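Local structure of competence damage-inducible protein A (Enterobacter cloacae subsp. cloacae, 5VU3) at residues A28-T33 against Q103-I108. The protein is of unknown function but belongs to the CinA family, named for competence damage-inducible proteins. Numbering follows the deposited sequence.
Sequences AGLRLT and QADVSI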
loop_
_atom_site.group_PDB
_atom_site.type_symbol
_atom_site.label_atom_id
_atom_site.label_comp_id
_atom_site.label_asym_id
_atom_site.label_seq_id
_atom_site.Cartn_x
_atom_site.Cartn_y
_atom_site.Cartn_z
ATOM N N ALA A 28 -23.558 5.374 -0.671
ATOM C CA ALA A 28 -23.795 5.648 0.740
ATOM C C ALA A 28 -23.019 6.854 1.258
ATOM O O ALA A 28 -23.185 7.219 2.428
ATOM C CB ALA A 28 -23.443 4.411 1.574
ATOM N N GLY A 29 -22.179 7.472 0.430
ATOM C CA GLY A 29 -21.366 8.585 0.881
ATOM C C GLY A 29 -20.279 8.206 1.862
ATOM O O GLY A 29 -19.948 9.001 2.748
ATOM N N LEU A 30 -19.705 7.015 1.721
ATOM C CA LEU A 30 -18.768 6.470 2.693
ATOM C C LEU A 30 -17.359 6.436 2.120
ATOM O O LEU A 30 -17.168 6.195 0.923
ATOM C CB LEU A 30 -19.173 5.055 3.115
ATOM C CG LEU A 30 -20.539 4.879 3.782
ATOM C CD1 LEU A 30 -20.817 3.403 4.020
ATOM C CD2 LEU A 30 -20.583 5.651 5.083
ATOM N N ARG A 31 -16.378 6.663 2.984
ATOM C CA ARG A 31 -14.972 6.586 2.621
ATOM C C ARG A 31 -14.339 5.368 3.286
ATOM O O ARG A 31 -14.682 5.022 4.424
ATOM C CB ARG A 31 -14.245 7.867 3.028
ATOM C CG ARG A 31 -15.076 9.112 2.752
ATOM C CD ARG A 31 -14.249 10.381 2.713
ATOM N NE ARG A 31 -13.708 10.738 4.019
ATOM C CZ ARG A 31 -13.464 11.985 4.410
ATOM N NH1 ARG A 31 -13.727 13.004 3.602
ATOM N NH2 ARG A 31 -12.960 12.215 5.614
ATOM N N LEU A 32 -13.419 4.727 2.565
ATOM C CA LEU A 32 -12.773 3.487 2.974
ATOM C C LEU A 32 -11.279 3.706 3.181
ATOM O O LEU A 32 -10.647 4.482 2.458
ATOM C CB LEU A 32 -12.970 2.391 1.915
ATOM C CG LEU A 32 -12.208 1.076 2.094
ATOM C CD1 LEU A 32 -12.784 0.299 3.269
ATOM C CD2 LEU A 32 -12.258 0.246 0.822
ATOM N N THR A 33 -10.712 2.998 4.161
ATOM C CA THR A 33 -9.273 3.005 4.391
ATOM C C THR A 33 -8.847 1.595 4.785
ATOM O O THR A 33 -9.673 0.768 5.185
ATOM C CB THR A 33 -8.876 4.027 5.467
ATOM O OG1 THR A 33 -7.447 4.100 5.589
ATOM C CG2 THR A 33 -9.443 3.642 6.828
ATOM N N GLN A 103 -9.681 9.491 8.792
ATOM C CA GLN A 103 -10.988 10.148 8.875
ATOM C C GLN A 103 -11.968 9.488 7.913
ATOM O O GLN A 103 -12.703 10.149 7.173
ATOM C CB GLN A 103 -10.870 11.654 8.625
ATOM C CG GLN A 103 -9.944 12.335 9.622
ATOM C CD GLN A 103 -10.042 13.851 9.616
ATOM O OE1 GLN A 103 -10.648 14.452 8.727
ATOM N NE2 GLN A 103 -9.442 14.478 10.620
ATOM N N ALA A 104 -11.966 8.161 7.925
ATOM C CA ALA A 104 -12.788 7.352 7.040
ATOM C C ALA A 104 -14.002 6.817 7.793
ATOM O O ALA A 104 -14.092 6.895 9.019
ATOM C CB ALA A 104 -11.960 6.205 6.452
ATOM N N ASP A 105 -14.957 6.290 7.034
ATOM C CA ASP A 105 -16.138 5.676 7.626
ATOM C C ASP A 105 -15.974 4.176 7.800
ATOM O O ASP A 105 -16.545 3.593 8.733
ATOM C CB ASP A 105 -17.364 5.965 6.755
ATOM C CG ASP A 105 -17.543 7.451 6.471
ATOM O OD1 ASP A 105 -17.915 8.196 7.401
ATOM O OD2 ASP A 105 -17.291 7.880 5.323
ATOM N N VAL A 106 -15.199 3.544 6.928
ATOM C CA VAL A 106 -15.050 2.099 6.888
ATOM C C VAL A 106 -13.563 1.786 6.803
ATOM O O VAL A 106 -12.814 2.482 6.111
ATOM C CB VAL A 106 -15.810 1.487 5.690
ATOM C CG1 VAL A 106 -15.634 -0.023 5.650
ATOM C CG2 VAL A 106 -17.296 1.863 5.736
ATOM N N SER A 107 -13.136 0.741 7.501
ATOM C CA SER A 107 -11.751 0.311 7.421
ATOM C C SER A 107 -11.682 -1.207 7.366
ATOM O O SER A 107 -12.560 -1.906 7.876
ATOM C CB SER A 107 -10.927 0.831 8.602
ATOM O OG SER A 107 -11.340 0.228 9.821
ATOM N N ILE A 108 -10.630 -1.700 6.715
ATOM C CA ILE A 108 -10.252 -3.108 6.713
ATOM C C ILE A 108 -8.855 -3.209 7.298
ATOM O O ILE A 108 -7.954 -2.471 6.886
ATOM C CB ILE A 108 -10.258 -3.704 5.294
ATOM C CG1 ILE A 108 -11.618 -3.526 4.610
ATOM C CG2 ILE A 108 -9.804 -5.159 5.337
ATOM C CD1 ILE A 108 -11.640 -4.086 3.190
HETATM O O HOH W 1 -18.234 10.126 4.583
HETATM O O HOH W 2 -11.037 14.276 6.221
#
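L32 and T33 pair in parallel with V106 and S107 where two neighbouring inner strands of the sheet begin: T33 N donates to V106 O (2.9 Å), I108 N to T33 O, and V106 N to R31 O. D105 N also donates to R31 O, giving that carbonyl two donors just ahead of the strand. Here D105 stands in for the backbone: with CG beside its own backbone N (chi1 -53°), its OD2 accepts from R31 N through the anti lone pair (2.8 Å, 158° at the hydrogen). A water bridges the same OD2 to G29 O. G29, with positive phi, ends helix 14-28 in a Schellman motif; Q103 ends helix 88-101 likewise. The R31 chain, bent at chi3 (-68°), brings NH2 to Q103 O at 2.6 Å, nearly straight and almost in the guanidinium plane, while NE adds a weak bond; a second water joins NH2 to Q103 OE1. The long arginine thus reaches from just before one strand to the residue that follows helix 88-101.

On one face L32 CD1 lies 3.7 Å from V106 CG1, branched apolar chains that suit the core beneath L164. L30 CD2 covers the D105 methylene, CB, at 3.6 Å. On the other face T33 CG2 sits against A104 CB and S107 CB, small groups that allow close approach; T33 and S107 pack on I98, while T33 OG1 bonds to V59 O and S107 OG to A95 O, satisfying these buried hydroxyls. Helices 14-28 and 149-167 on the L32/V106 face and 88-101 on the other make an alpha/beta/alpha sandwich. Opposite charges on R31 and D105 probably attract without a salt bridge. Hydrogen bonds run the contact's whole length, from side chains before the strands to backbone pairs within them, with apolar packing on both faces.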